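Local coordinates for protein ribonuclease H (PDB 4IBN) that is a type 1 ribonuclease H that probably uses magnesium to cleave the RNA strand of RNA-DNA hybrids endonucleolytically, leaving 5'-phosphomonoester ends, at residues A21-L26 and T94-Y99; G36-L41 and V58-P63; M70-V75 and A127-A132; G86-V91 and A135-A140; R106-W111 and A210-A215. One frame throughout, in Å; residues are numbered along the deposited sequence.

Interaction 1 (A21-L26 and T94-Y99); sequences ADESCL and TTDSRY
Ala21 and Thr94 join two neighbouring strands that run the same way: the N of Ala21 donates to the O of Thr94 at 3.1 Å, nearly straight at 166°. This is the centre of the RNase H fold, where strands 16-25 and 90-95 lie side by side before 94-99 turns off into helix 98-113. Past this bond the paired backbones give way to acidic side chains. Asp22, Glu23 and Asp96 fit the first three letters of the DEDN active-site motif, with Asn159 beside Asp22 the probable fourth. As in other RNases H, such a cluster is suited to holding magnesium. Glu23 and Asp96 come from opposite directions, their carboxylates nearly coplanar (8° apart) with OE2 of Glu23 2.9 Å from OD1 of Asp96, two acceptors that a metal ion would probably help to hold together. Asp22 approaches across them, its carboxylate steeply inclined to that of Asp96, but so closely that details of their spacing are doubtful. The bend of Glu23 at chi2 (-62°) carries its carboxylate back over the strand toward Asp96, alongside Ala71, whose small side chain suits this space. Replaced by an asparagine, Asp96 would give up one carboxylate oxygen for an NH2, which would probably weaken any metal site here. The turn bearing Asp96 is fixed by an ST turn, in which Thr95 OG1 accepts from Ser97 N at 3.0 Å, and Ser97 then N-caps the helix. One water bridges the two segments, 2.6 Å from Glu23 OE1, to which it donates, and 2.7 Å from Thr95 OG1.

Interaction 2 (G36-L41 and V58-P63); sequences GGAGVL and VWVSEP
Val40 and Val58 stand side by side on one face of the sheet, pointing the same way, and their contact is tight: Val58 CG1 lies 3.2 Å from Val40 CB. Val58 places CG1 between its own backbone N and carbonyl carbon (chi1 47°), which turns that methyl against its neighbour. Two residues along, Ala38 CB meets Val60 CG2 at a looser 4.0 Å. Beneath these side chains the backbones exchange six hydrogen bonds in three reciprocal pairs, Gly36 with Glu62, Ala38 with Val60 and Val40 with Val58. The bond from Ala38 N to Val60 O is 3.0 Å long and nearly straight, while that from Val40 N to Val58 O is more bent, at 133°. Strands 34-45 and 53-62 thus form the antiparallel beta hairpin of the RNase H sheet. The non-hydrogen-bonded pairs put glycine opposite a larger residue, Gly37 against Ser61 and Gly39 against Trp59, with the CA atoms of Gly37 and Ser61 4.3 Å apart. On the face of Ala38, Val40 and Val60 lies helix 67-82; small and branched apolar residues suit the seam, and Glu62, hydrogen-bonded to Thr65, adds salt bridges to Arg69 and Arg73. Toward the other face, Trp59 swings its indole away from the hairpin to Ala165 of helix 153-168. Just past that helix, Trp59 NE1 bonds to Thr170 OG1 and Ser61 OG to Thr170 O.

Interaction 3 (M70-V75 and A127-A132); sequences MALRSV and ALWQEA
Leu72 reaches from helix 67-82 into the side of helix 126-136 and lays a methyl on Trp129. The two helices pack nearly parallel, the axes of their short segments 9.2 Å apart at closest and 18° from parallel, as part of the helical layer on one side of the RNase H sheet. With CG beside its backbone N (chi1 -75°), Leu72 spreads both methyls over the indole: CD2 stands over the middle of the six-membered ring, 3.5 Å from its centroid in a CH-pi contact, while CD1 lies by the five-membered ring, 3.7 Å from NE1. The indole NE1 is hydrogen-bonded to Tyr99 OH. A leucine suits this place because its forked end matches the double ring, and its CB also touches Leu128 CD1 at 3.9 Å. Arg73 lends only the apolar base of its chain, CG lying 4.4 Å from Leu128 CD1, and its guanidinium turns to Glu62. One turn on from Leu72, Val75 faces Ala132, where the small residue allows the helices their nearest backbone approach, CA to CA 6.2 Å. There Val75 CG1 rests 4.2 Å from the CB of Ala132.

Interaction 4 (G86-V91 and A135-A140); sequences GTRFRV and AVNGHA
Arg90 and Ala140 form a parallel beta bridge: the N of Ala140 donates to Phe89 O at 3.1 Å, and the O of Ala140 accepts from Val91 N at 2.9 Å. Here strand 140-145, at one edge of the sheet, first takes its place beside strand 90-95. Just before the bridge, His139 extends the pairing with its side chain. Its CG lies beside its own backbone N (chi1 -56°), which sets the imidazole across the gap so that ND1 accepts from the N of Phe89 at 3.0 Å. The donor lies within 1° of the ring plane, and the bond is somewhat bent at 146°. Were His139 an alanine, the N-H of Phe89 would probably lose this acceptor and the chain ahead of strand 90-95 would be less firmly held. His139 also closes a type II' beta turn from Val136, donating its backbone N to Val136 O at 3.0 Å, and this turn takes the chain from helix 126-136 into the strand. Asn137 has the positive phi of the second position of such a turn, where glycine is commonest but asparagine is tolerated. Gly138 suits its place because a side chain there would press on Arg88, whose CD runs 3.3 Å from Gly138 O on its way to a salt bridge with Asp11. Phe89, meanwhile, packs toward Val17 and Ile82. Because ND1 serves as an acceptor, the His139 ring is probably neutral with its proton on NE2, and protonation at ND1 would be expected to cost this bond.

Interaction 5 (R106-W111 and A210-A215); sequences RWVHDW and ALPVVA
His109 and Leu211 both carry CG beside the backbone N, with chi1 of -61° and -55°, and these torsions swing an imidazole from helix 98-113 and an isobutyl group from the C-terminal loop toward each other's segment. The imidazole meets the loop with its CE1 side: the O of Ala210 lies in the ring plane at the edge, 3.6 Å from CE1. The side chains of His109 and Pro212 cross at about a right angle, with Pro212 CD 3.9 Å from His109 ND1. Val108, one residue earlier, turns its CG2 into the slot between backbone N and carbonyl carbon, where it reaches Leu211 CD2 at 4.0 Å and, more loosely, Pro212 CD at 4.3 Å. The same methyl sits near one face of the His109 ring, off its centre, and so helps to fill the corner between helix and loop. Pro212 also rests its CG 4.0 Å from the carbonyl O of Val108. No hydrogen bond links the two segments; their fit is one of shape. Proline suits such a place, since the chain from Ala210 to Val214 is extended in a polyproline-II-like way and the pyrrolidine offers a compact apolar surface to the helix. The contact is plain packing at the protein's surface. Leu211 continues inward to Met104 of the same helix and to Val133 and Val136 of helix 126-136, so Leu211 lies between these two helices, with Val108 bordering it beside Trp129 and Val133.

Interaction 1 holds the probable active site, and interaction 2 adjoins it in the same sheet: Ser24 O lies 2.8 Å from Gly37 N, a probable hydrogen bond, the two centres being about 10 Å apart. Interaction 3 packs against both. Ala71 CB lies 3.5 Å from Glu23 OE1, and Arg73 NH1 makes a 2.7 Å salt bridge to Glu62 OE2. Interaction 4 lies about 21 Å from interaction 1, centre to centre, yet uses the same strand 90-95. Interaction 5, also about 21 Å from interaction 1, reaches interaction 4 through Val136 CG1 and Leu211 CD1, 3.6 Å apart, and interaction 3 through Trp111 CH2, 3.4 Å from Trp129 NE1.

Interaction 1 (A21-L26 and T94-Y99)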
# COMPACT_ATOMS: atom_id res chain seq x y z
N ALA A 21 -3.92 -0.75 2.22
CA ALA A 21 -3.78 -0.88 0.78
C ALA A 21 -4.35 -2.18 0.26
O ALA A 21 -4.38 -3.12 0.97
CB ALA A 21 -2.35 -0.77 0.42
N ASP A 22 -4.84 -2.16 -0.97
CA ASP A 22 -5.32 -3.36 -1.65
C ASP A 22 -5.16 -3.23 -3.13
O ASP A 22 -4.90 -2.21 -3.60
CB ASP A 22 -6.76 -3.72 -1.32
CG ASP A 22 -7.11 -5.13 -1.78
OD1 ASP A 22 -6.40 -6.02 -1.48
OD2 ASP A 22 -8.04 -5.33 -2.51
N GLU A 23 -5.29 -4.34 -3.82
CA GLU A 23 -5.21 -4.34 -5.26
C GLU A 23 -6.22 -5.31 -5.82
O GLU A 23 -6.61 -6.20 -5.15
CB GLU A 23 -3.83 -4.73 -5.72
CG GLU A 23 -3.35 -6.11 -5.31
CD GLU A 23 -3.26 -6.25 -3.80
OE1 GLU A 23 -2.62 -5.41 -3.19
OE2 GLU A 23 -3.83 -7.17 -3.22
N SER A 24 -6.65 -5.07 -7.05
CA SER A 24 -7.49 -6.02 -7.67
C SER A 24 -7.41 -5.95 -9.19
O SER A 24 -7.26 -4.90 -9.74
CB SER A 24 -8.91 -5.77 -7.26
OG SER A 24 -9.72 -6.80 -7.69
N CYS A 25 -7.58 -7.10 -9.82
CA CYS A 25 -7.79 -7.17 -11.24
C CYS A 25 -9.23 -7.59 -11.49
O CYS A 25 -9.83 -8.19 -10.66
CB CYS A 25 -6.90 -8.21 -11.87
SG CYS A 25 -5.20 -7.71 -12.04
N LEU A 26 -9.75 -7.24 -12.64
CA LEU A 26 -11.08 -7.62 -13.00
C LEU A 26 -11.11 -8.45 -14.25
O LEU A 26 -10.56 -8.06 -15.21
CB LEU A 26 -11.91 -6.39 -13.28
CG LEU A 26 -12.07 -5.31 -12.25
CD1 LEU A 26 -12.63 -4.12 -12.96
CD2 LEU A 26 -13.00 -5.79 -11.26
N THR A 94 -0.75 -1.73 6.23
CA THR A 94 -1.48 -2.96 6.29
C THR A 94 -2.09 -3.34 4.95
O THR A 94 -2.76 -2.60 4.37
CB THR A 94 -2.63 -2.88 7.34
OG1 THR A 94 -2.10 -2.54 8.61
CG2 THR A 94 -3.33 -4.18 7.44
N THR A 95 -1.81 -4.55 4.51
CA THR A 95 -2.26 -5.01 3.23
C THR A 95 -2.65 -6.45 3.26
O THR A 95 -2.23 -7.14 4.10
CB THR A 95 -1.18 -4.84 2.19
OG1 THR A 95 -1.63 -5.35 0.95
CG2 THR A 95 0.05 -5.51 2.60
N ASP A 96 -3.51 -6.85 2.33
CA ASP A 96 -3.84 -8.25 2.08
C ASP A 96 -2.75 -9.01 1.32
O ASP A 96 -2.82 -10.18 1.19
CB ASP A 96 -5.15 -8.39 1.32
CG ASP A 96 -5.06 -7.88 -0.10
OD1 ASP A 96 -4.35 -6.93 -0.37
OD2 ASP A 96 -5.74 -8.40 -0.97
N SER A 97 -1.77 -8.30 0.82
CA SER A 97 -0.78 -8.92 0.02
C SER A 97 0.43 -9.38 0.80
O SER A 97 1.22 -8.60 1.20
CB SER A 97 -0.33 -7.94 -1.06
OG SER A 97 0.72 -8.44 -1.81
N ARG A 98 0.55 -10.68 0.98
CA ARG A 98 1.73 -11.25 1.55
C ARG A 98 2.90 -11.06 0.63
O ARG A 98 4.00 -11.00 1.03
CB ARG A 98 1.54 -12.70 1.95
CG ARG A 98 0.91 -12.81 3.27
CD ARG A 98 1.36 -13.97 4.06
NE ARG A 98 2.60 -13.75 4.74
CZ ARG A 98 2.73 -13.66 6.05
NH1 ARG A 98 1.67 -13.74 6.84
NH2 ARG A 98 3.92 -13.47 6.59
N TYR A 99 2.63 -10.89 -0.63
CA TYR A 99 3.70 -10.65 -1.55
C TYR A 99 4.44 -9.40 -1.07
O TYR A 99 5.61 -9.42 -0.99
CB TYR A 99 3.13 -10.41 -2.96
CG TYR A 99 4.10 -10.24 -4.11
CD1 TYR A 99 4.89 -11.26 -4.53
CD2 TYR A 99 4.20 -9.06 -4.79
CE1 TYR A 99 5.77 -11.10 -5.57
CE2 TYR A 99 5.04 -8.92 -5.83
CZ TYR A 99 5.84 -9.94 -6.22
OH TYR A 99 6.70 -9.82 -7.27
O HOH W 1 -1.62 -3.88 -1.29

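Interaction 2 (G36-L41 and V58-P63)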
# COMPACT_ATOMS: atom_id res chain seq x y z
N GLY A 36 -6.63 -3.60 -13.95
CA GLY A 36 -6.33 -3.69 -12.55
C GLY A 36 -6.24 -2.35 -11.85
O GLY A 36 -6.12 -1.35 -12.49
N GLY A 37 -6.37 -2.39 -10.53
CA GLY A 37 -6.34 -1.20 -9.74
C GLY A 37 -5.61 -1.37 -8.42
O GLY A 37 -5.51 -2.42 -7.94
N ALA A 38 -5.10 -0.27 -7.89
CA ALA A 38 -4.53 -0.24 -6.56
C ALA A 38 -5.24 0.85 -5.77
O ALA A 38 -5.41 1.93 -6.25
CB ALA A 38 -3.05 0.06 -6.62
N GLY A 39 -5.68 0.51 -4.57
CA GLY A 39 -6.37 1.42 -3.69
C GLY A 39 -5.69 1.56 -2.34
O GLY A 39 -5.30 0.60 -1.78
N VAL A 40 -5.56 2.81 -1.89
CA VAL A 40 -4.94 3.10 -0.62
C VAL A 40 -5.75 4.09 0.22
O VAL A 40 -6.09 5.11 -0.25
CB VAL A 40 -3.59 3.72 -0.83
CG1 VAL A 40 -2.90 3.96 0.44
CG2 VAL A 40 -2.76 2.88 -1.71
N LEU A 41 -6.02 3.75 1.47
CA LEU A 41 -6.58 4.67 2.43
C LEU A 41 -5.50 5.07 3.42
O LEU A 41 -4.86 4.23 3.95
CB LEU A 41 -7.70 3.97 3.20
CG LEU A 41 -8.29 4.68 4.40
CD1 LEU A 41 -8.98 5.94 4.02
CD2 LEU A 41 -9.19 3.80 5.19
N VAL A 58 -5.82 7.33 -2.20
CA VAL A 58 -4.97 7.44 -3.38
C VAL A 58 -5.08 6.17 -4.23
O VAL A 58 -4.91 5.06 -3.71
CB VAL A 58 -3.50 7.67 -3.01
CG1 VAL A 58 -3.07 6.71 -1.91
CG2 VAL A 58 -2.61 7.53 -4.24
N TRP A 59 -5.36 6.31 -5.53
CA TRP A 59 -5.51 5.15 -6.36
C TRP A 59 -4.88 5.31 -7.72
O TRP A 59 -4.66 6.41 -8.17
CB TRP A 59 -6.99 4.73 -6.47
CG TRP A 59 -7.84 5.67 -7.21
CD1 TRP A 59 -8.09 5.67 -8.53
CD2 TRP A 59 -8.58 6.76 -6.67
NE1 TRP A 59 -8.94 6.68 -8.85
CE2 TRP A 59 -9.26 7.36 -7.73
CE3 TRP A 59 -8.77 7.26 -5.39
CZ2 TRP A 59 -10.04 8.46 -7.55
CZ3 TRP A 59 -9.55 8.33 -5.22
CH2 TRP A 59 -10.19 8.92 -6.29
N VAL A 60 -4.61 4.18 -8.35
CA VAL A 60 -4.13 4.15 -9.71
C VAL A 60 -4.61 2.91 -10.41
O VAL A 60 -5.04 2.01 -9.79
CB VAL A 60 -2.64 4.17 -9.78
CG1 VAL A 60 -2.13 5.47 -9.25
CG2 VAL A 60 -2.06 3.03 -9.07
N SER A 61 -4.54 2.92 -11.73
CA SER A 61 -4.98 1.77 -12.49
C SER A 61 -4.11 1.52 -13.71
O SER A 61 -3.40 2.38 -14.11
CB SER A 61 -6.41 1.95 -12.93
OG SER A 61 -6.60 3.14 -13.59
N GLU A 62 -4.19 0.29 -14.23
CA GLU A 62 -3.59 -0.12 -15.50
C GLU A 62 -4.61 -0.93 -16.28
O GLU A 62 -5.38 -1.63 -15.70
CB GLU A 62 -2.34 -0.95 -15.27
CG GLU A 62 -1.21 -0.13 -14.72
CD GLU A 62 0.04 -0.89 -14.36
OE1 GLU A 62 0.13 -2.07 -14.60
OE2 GLU A 62 0.94 -0.24 -13.84
N PRO A 63 -4.64 -0.80 -17.58
CA PRO A 63 -5.60 -1.54 -18.39
C PRO A 63 -5.34 -3.03 -18.65
O PRO A 63 -6.22 -3.72 -19.10
CB PRO A 63 -5.62 -0.76 -19.69
CG PRO A 63 -4.33 -0.17 -19.79
CD PRO A 63 -3.90 0.16 -18.40

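Interaction 3 (M70-V75 and A127-A132)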
# COMPACT_ATOMS: atom_id res chain seq x y z
N MET A 70 0.09 -4.55 -9.39
CA MET A 70 -0.76 -3.60 -8.71
C MET A 70 -0.47 -3.50 -7.18
O MET A 70 -0.59 -2.47 -6.58
CB MET A 70 -2.24 -3.81 -9.05
CG MET A 70 -2.55 -3.65 -10.50
SD MET A 70 -1.81 -2.17 -11.29
CE MET A 70 -2.70 -0.90 -10.54
N ALA A 71 -0.13 -4.62 -6.58
CA ALA A 71 0.23 -4.60 -5.20
C ALA A 71 1.46 -3.71 -5.02
O ALA A 71 1.50 -2.94 -4.14
CB ALA A 71 0.48 -5.97 -4.72
N LEU A 72 2.43 -3.86 -5.90
CA LEU A 72 3.61 -3.00 -5.83
C LEU A 72 3.28 -1.52 -6.06
O LEU A 72 3.79 -0.69 -5.40
CB LEU A 72 4.75 -3.52 -6.71
CG LEU A 72 5.49 -4.72 -6.18
CD1 LEU A 72 6.22 -5.45 -7.28
CD2 LEU A 72 6.40 -4.28 -5.12
N ARG A 73 2.39 -1.23 -6.98
CA ARG A 73 1.97 0.13 -7.19
C ARG A 73 1.28 0.73 -5.99
O ARG A 73 1.37 1.90 -5.76
CB ARG A 73 1.13 0.29 -8.45
CG ARG A 73 1.85 -0.27 -9.62
CD ARG A 73 1.73 0.50 -10.89
NE ARG A 73 1.70 1.93 -10.73
CZ ARG A 73 1.06 2.70 -11.57
NH1 ARG A 73 0.46 2.15 -12.59
NH2 ARG A 73 1.01 4.01 -11.43
N SER A 74 0.58 -0.11 -5.23
CA SER A 74 -0.07 0.39 -4.05
C SER A 74 0.97 0.93 -3.09
O SER A 74 0.76 1.91 -2.46
CB SER A 74 -0.98 -0.66 -3.39
OG SER A 74 -0.33 -1.60 -2.59
N VAL A 75 2.07 0.24 -2.98
CA VAL A 75 3.14 0.76 -2.15
C VAL A 75 3.76 2.02 -2.73
O VAL A 75 3.91 2.99 -2.07
CB VAL A 75 4.27 -0.25 -2.04
CG1 VAL A 75 5.43 0.33 -1.22
CG2 VAL A 75 3.79 -1.46 -1.40
N ALA A 127 12.07 -4.52 -11.42
CA ALA A 127 12.14 -3.09 -11.59
C ALA A 127 11.17 -2.36 -10.67
O ALA A 127 11.51 -1.37 -10.11
CB ALA A 127 11.91 -2.70 -13.00
N LEU A 128 9.96 -2.87 -10.58
CA LEU A 128 8.99 -2.30 -9.69
C LEU A 128 9.37 -2.44 -8.23
O LEU A 128 9.14 -1.57 -7.49
CB LEU A 128 7.61 -2.88 -9.91
CG LEU A 128 6.60 -2.23 -10.83
CD1 LEU A 128 5.29 -2.86 -10.51
CD2 LEU A 128 6.48 -0.79 -10.68
N TRP A 129 9.96 -3.54 -7.85
CA TRP A 129 10.40 -3.70 -6.49
C TRP A 129 11.43 -2.63 -6.16
O TRP A 129 11.41 -2.08 -5.13
CB TRP A 129 11.02 -5.07 -6.26
CG TRP A 129 10.04 -6.10 -5.89
CD1 TRP A 129 9.63 -7.14 -6.65
CD2 TRP A 129 9.34 -6.21 -4.67
NE1 TRP A 129 8.75 -7.89 -5.98
CE2 TRP A 129 8.54 -7.33 -4.76
CE3 TRP A 129 9.36 -5.49 -3.49
CZ2 TRP A 129 7.73 -7.73 -3.73
CZ3 TRP A 129 8.54 -5.88 -2.49
CH2 TRP A 129 7.74 -6.99 -2.61
N GLN A 130 12.32 -2.36 -7.10
CA GLN A 130 13.29 -1.32 -6.88
C GLN A 130 12.67 0.05 -6.70
O GLN A 130 13.08 0.79 -5.88
CB GLN A 130 14.36 -1.28 -7.99
CG GLN A 130 15.25 -2.46 -8.03
CD GLN A 130 16.31 -2.38 -9.13
OE1 GLN A 130 16.13 -1.73 -10.09
NE2 GLN A 130 17.37 -3.05 -8.95
N GLU A 131 11.67 0.36 -7.49
CA GLU A 131 10.91 1.57 -7.33
C GLU A 131 10.17 1.63 -5.98
O GLU A 131 10.09 2.64 -5.37
CB GLU A 131 9.91 1.74 -8.47
CG GLU A 131 10.50 1.98 -9.78
CD GLU A 131 9.49 2.45 -10.83
OE1 GLU A 131 8.46 3.02 -10.48
OE2 GLU A 131 9.79 2.29 -12.00
N ALA A 132 9.62 0.52 -5.57
CA ALA A 132 8.97 0.51 -4.30
C ALA A 132 9.91 0.73 -3.16
O ALA A 132 9.57 1.37 -2.23
CB ALA A 132 8.26 -0.75 -4.11

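Interaction 4 (G86-V91 and A135-A140)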
# COMPACT_ATOMS: atom_id res chain seq x y z
N GLY A 86 7.51 17.25 2.85
CA GLY A 86 8.61 17.85 3.55
C GLY A 86 9.14 17.14 4.74
O GLY A 86 9.85 17.70 5.48
N THR A 87 8.77 15.91 4.92
CA THR A 87 9.19 15.17 6.08
C THR A 87 9.15 13.67 5.82
O THR A 87 8.39 13.23 5.02
CB THR A 87 8.25 15.50 7.29
OG1 THR A 87 8.62 14.77 8.45
CG2 THR A 87 6.82 15.23 6.97
N ARG A 88 9.98 12.93 6.52
CA ARG A 88 9.81 11.51 6.62
C ARG A 88 8.63 11.21 7.50
O ARG A 88 8.25 12.01 8.26
CB ARG A 88 11.06 10.83 7.15
CG ARG A 88 12.23 10.91 6.23
CD ARG A 88 13.51 10.48 6.95
NE ARG A 88 13.97 11.43 7.96
CZ ARG A 88 13.95 11.25 9.29
NH1 ARG A 88 13.48 10.14 9.85
NH2 ARG A 88 14.43 12.20 10.08
N PHE A 89 8.06 10.03 7.34
CA PHE A 89 6.90 9.63 8.08
C PHE A 89 7.17 8.30 8.78
O PHE A 89 7.96 7.54 8.35
CB PHE A 89 5.72 9.36 7.13
CG PHE A 89 4.92 10.56 6.74
CD1 PHE A 89 3.66 10.71 7.18
CD2 PHE A 89 5.41 11.49 5.90
CE1 PHE A 89 2.92 11.76 6.80
CE2 PHE A 89 4.66 12.54 5.55
CZ PHE A 89 3.43 12.67 5.99
N ARG A 90 6.44 8.05 9.85
CA ARG A 90 6.30 6.72 10.39
C ARG A 90 4.96 6.15 9.86
O ARG A 90 4.01 6.80 9.89
CB ARG A 90 6.29 6.76 11.89
CG ARG A 90 7.60 7.07 12.45
CD ARG A 90 7.54 7.28 13.97
NE ARG A 90 7.09 8.61 14.25
CZ ARG A 90 6.59 8.99 15.39
NH1 ARG A 90 6.48 8.16 16.37
NH2 ARG A 90 6.19 10.23 15.55
N VAL A 91 4.97 4.94 9.34
CA VAL A 91 3.82 4.38 8.68
C VAL A 91 3.57 2.98 9.16
O VAL A 91 4.41 2.20 9.17
CB VAL A 91 4.04 4.33 7.15
CG1 VAL A 91 2.86 3.77 6.45
CG2 VAL A 91 4.41 5.69 6.63
N ALA A 135 10.74 4.31 -2.98
CA ALA A 135 9.61 5.09 -2.52
C ALA A 135 9.51 5.09 -1.00
O ALA A 135 9.26 6.08 -0.39
CB ALA A 135 8.32 4.54 -3.14
N VAL A 136 9.71 3.93 -0.42
CA VAL A 136 9.74 3.77 1.00
C VAL A 136 10.89 4.58 1.58
O VAL A 136 10.78 5.13 2.59
CB VAL A 136 9.90 2.32 1.37
CG1 VAL A 136 10.26 2.16 2.77
CG2 VAL A 136 8.67 1.59 1.06
N ASN A 137 12.00 4.63 0.89
CA ASN A 137 13.05 5.54 1.25
C ASN A 137 13.52 5.47 2.70
O ASN A 137 13.89 4.48 3.17
CB ASN A 137 12.68 6.95 0.88
CG ASN A 137 12.05 7.63 1.95
OD1 ASN A 137 12.59 8.58 2.53
ND2 ASN A 137 11.00 7.01 2.44
N GLY A 138 13.42 6.65 3.27
CA GLY A 138 13.73 6.96 4.64
C GLY A 138 12.56 6.92 5.60
O GLY A 138 12.71 7.25 6.70
N HIS A 139 11.38 6.57 5.11
CA HIS A 139 10.25 6.45 5.96
C HIS A 139 10.42 5.20 6.79
O HIS A 139 10.99 4.28 6.34
CB HIS A 139 8.97 6.34 5.15
CG HIS A 139 8.76 7.47 4.21
ND1 HIS A 139 8.49 8.74 4.62
CD2 HIS A 139 8.80 7.52 2.86
CE1 HIS A 139 8.38 9.53 3.57
NE2 HIS A 139 8.56 8.81 2.50
N ALA A 140 9.89 5.20 7.99
CA ALA A 140 9.96 4.03 8.82
C ALA A 140 8.62 3.32 8.78
O ALA A 140 7.63 3.92 9.01
CB ALA A 140 10.30 4.41 10.20

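Interaction 5 (R106-W111 and A210-A215)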
# COMPACT_ATOMS: atom_id res chain seq x y z
N ARG A 106 11.50 -9.54 4.05
CA ARG A 106 12.45 -10.59 3.75
C ARG A 106 13.04 -10.58 2.36
O ARG A 106 14.19 -10.49 2.21
CB ARG A 106 11.82 -11.96 3.97
CG ARG A 106 11.45 -12.25 5.33
CD ARG A 106 10.79 -13.61 5.46
NE ARG A 106 10.39 -13.84 6.82
CZ ARG A 106 11.05 -14.63 7.65
NH1 ARG A 106 12.10 -15.30 7.23
NH2 ARG A 106 10.63 -14.77 8.88
N TRP A 107 12.23 -10.72 1.35
CA TRP A 107 12.75 -11.00 0.04
C TRP A 107 13.66 -9.92 -0.56
O TRP A 107 14.57 -10.25 -1.21
CB TRP A 107 11.63 -11.35 -0.93
CG TRP A 107 10.65 -12.35 -0.49
CD1 TRP A 107 10.80 -13.30 0.42
CD2 TRP A 107 9.34 -12.48 -0.99
NE1 TRP A 107 9.65 -14.02 0.55
CE2 TRP A 107 8.74 -13.52 -0.32
CE3 TRP A 107 8.62 -11.81 -1.94
CZ2 TRP A 107 7.46 -13.93 -0.61
CZ3 TRP A 107 7.31 -12.20 -2.19
CH2 TRP A 107 6.76 -13.25 -1.53
N VAL A 108 13.39 -8.64 -0.31
CA VAL A 108 14.16 -7.59 -0.91
C VAL A 108 15.58 -7.71 -0.44
O VAL A 108 16.49 -7.40 -1.11
CB VAL A 108 13.66 -6.18 -0.60
CG1 VAL A 108 12.47 -5.88 -1.39
CG2 VAL A 108 13.41 -6.03 0.81
N HIS A 109 15.72 -8.14 0.78
CA HIS A 109 17.03 -8.36 1.33
C HIS A 109 17.72 -9.48 0.57
O HIS A 109 18.86 -9.40 0.33
CB HIS A 109 16.96 -8.63 2.83
CG HIS A 109 16.37 -7.51 3.63
ND1 HIS A 109 16.98 -6.29 3.77
CD2 HIS A 109 15.24 -7.44 4.35
CE1 HIS A 109 16.24 -5.52 4.52
NE2 HIS A 109 15.17 -6.18 4.88
N ASP A 110 17.02 -10.55 0.26
CA ASP A 110 17.61 -11.62 -0.52
C ASP A 110 17.97 -11.15 -1.91
O ASP A 110 19.00 -11.48 -2.41
CB ASP A 110 16.64 -12.79 -0.66
CG ASP A 110 16.36 -13.49 0.64
OD1 ASP A 110 17.20 -13.46 1.53
OD2 ASP A 110 15.27 -14.08 0.78
N TRP A 111 17.10 -10.40 -2.55
CA TRP A 111 17.36 -9.94 -3.87
C TRP A 111 18.58 -9.01 -3.92
O TRP A 111 19.37 -9.10 -4.79
CB TRP A 111 16.12 -9.23 -4.45
CG TRP A 111 15.03 -10.16 -4.70
CD1 TRP A 111 15.15 -11.40 -5.11
CD2 TRP A 111 13.62 -9.91 -4.60
NE1 TRP A 111 13.92 -11.98 -5.25
CE2 TRP A 111 12.96 -11.07 -4.93
CE3 TRP A 111 12.86 -8.82 -4.24
CZ2 TRP A 111 11.57 -11.16 -4.94
CZ3 TRP A 111 11.53 -8.93 -4.20
CH2 TRP A 111 10.88 -10.06 -4.57
N ALA A 210 15.42 -0.87 7.88
CA ALA A 210 15.59 -0.12 6.69
C ALA A 210 15.93 -1.02 5.50
O ALA A 210 16.47 -2.08 5.66
CB ALA A 210 16.63 0.84 6.89
N LEU A 211 15.46 -0.64 4.34
CA LEU A 211 15.63 -1.43 3.16
C LEU A 211 16.99 -1.19 2.56
O LEU A 211 17.58 -0.16 2.76
CB LEU A 211 14.52 -1.14 2.15
CG LEU A 211 13.10 -1.30 2.64
CD1 LEU A 211 12.10 -0.79 1.71
CD2 LEU A 211 12.81 -2.69 2.99
N PRO A 212 17.47 -2.16 1.81
CA PRO A 212 18.72 -2.01 1.08
C PRO A 212 18.63 -0.84 0.09
O PRO A 212 17.64 -0.70 -0.54
CB PRO A 212 18.82 -3.33 0.34
CG PRO A 212 17.42 -3.75 0.10
CD PRO A 212 16.67 -3.28 1.30
N VAL A 213 19.65 0.01 -0.01
CA VAL A 213 19.62 1.13 -0.96
C VAL A 213 20.01 0.48 -2.25
O VAL A 213 21.06 -0.07 -2.33
CB VAL A 213 20.66 2.22 -0.61
CG1 VAL A 213 20.72 3.30 -1.69
CG2 VAL A 213 20.38 2.79 0.72
N VAL A 214 19.15 0.54 -3.23
CA VAL A 214 19.29 -0.22 -4.45
C VAL A 214 20.54 0.17 -5.24
O VAL A 214 20.91 1.33 -5.33
CB VAL A 214 18.08 0.01 -5.38
CG1 VAL A 214 16.77 -0.12 -4.62
CG2 VAL A 214 18.15 1.40 -5.91
N ALA A 215 21.14 -0.83 -5.84
CA ALA A 215 22.25 -0.65 -6.75
C ALA A 215 21.80 -0.32 -8.20
O ALA A 215 21.79 -1.15 -9.10
CB ALA A 215 23.07 -1.86 -6.72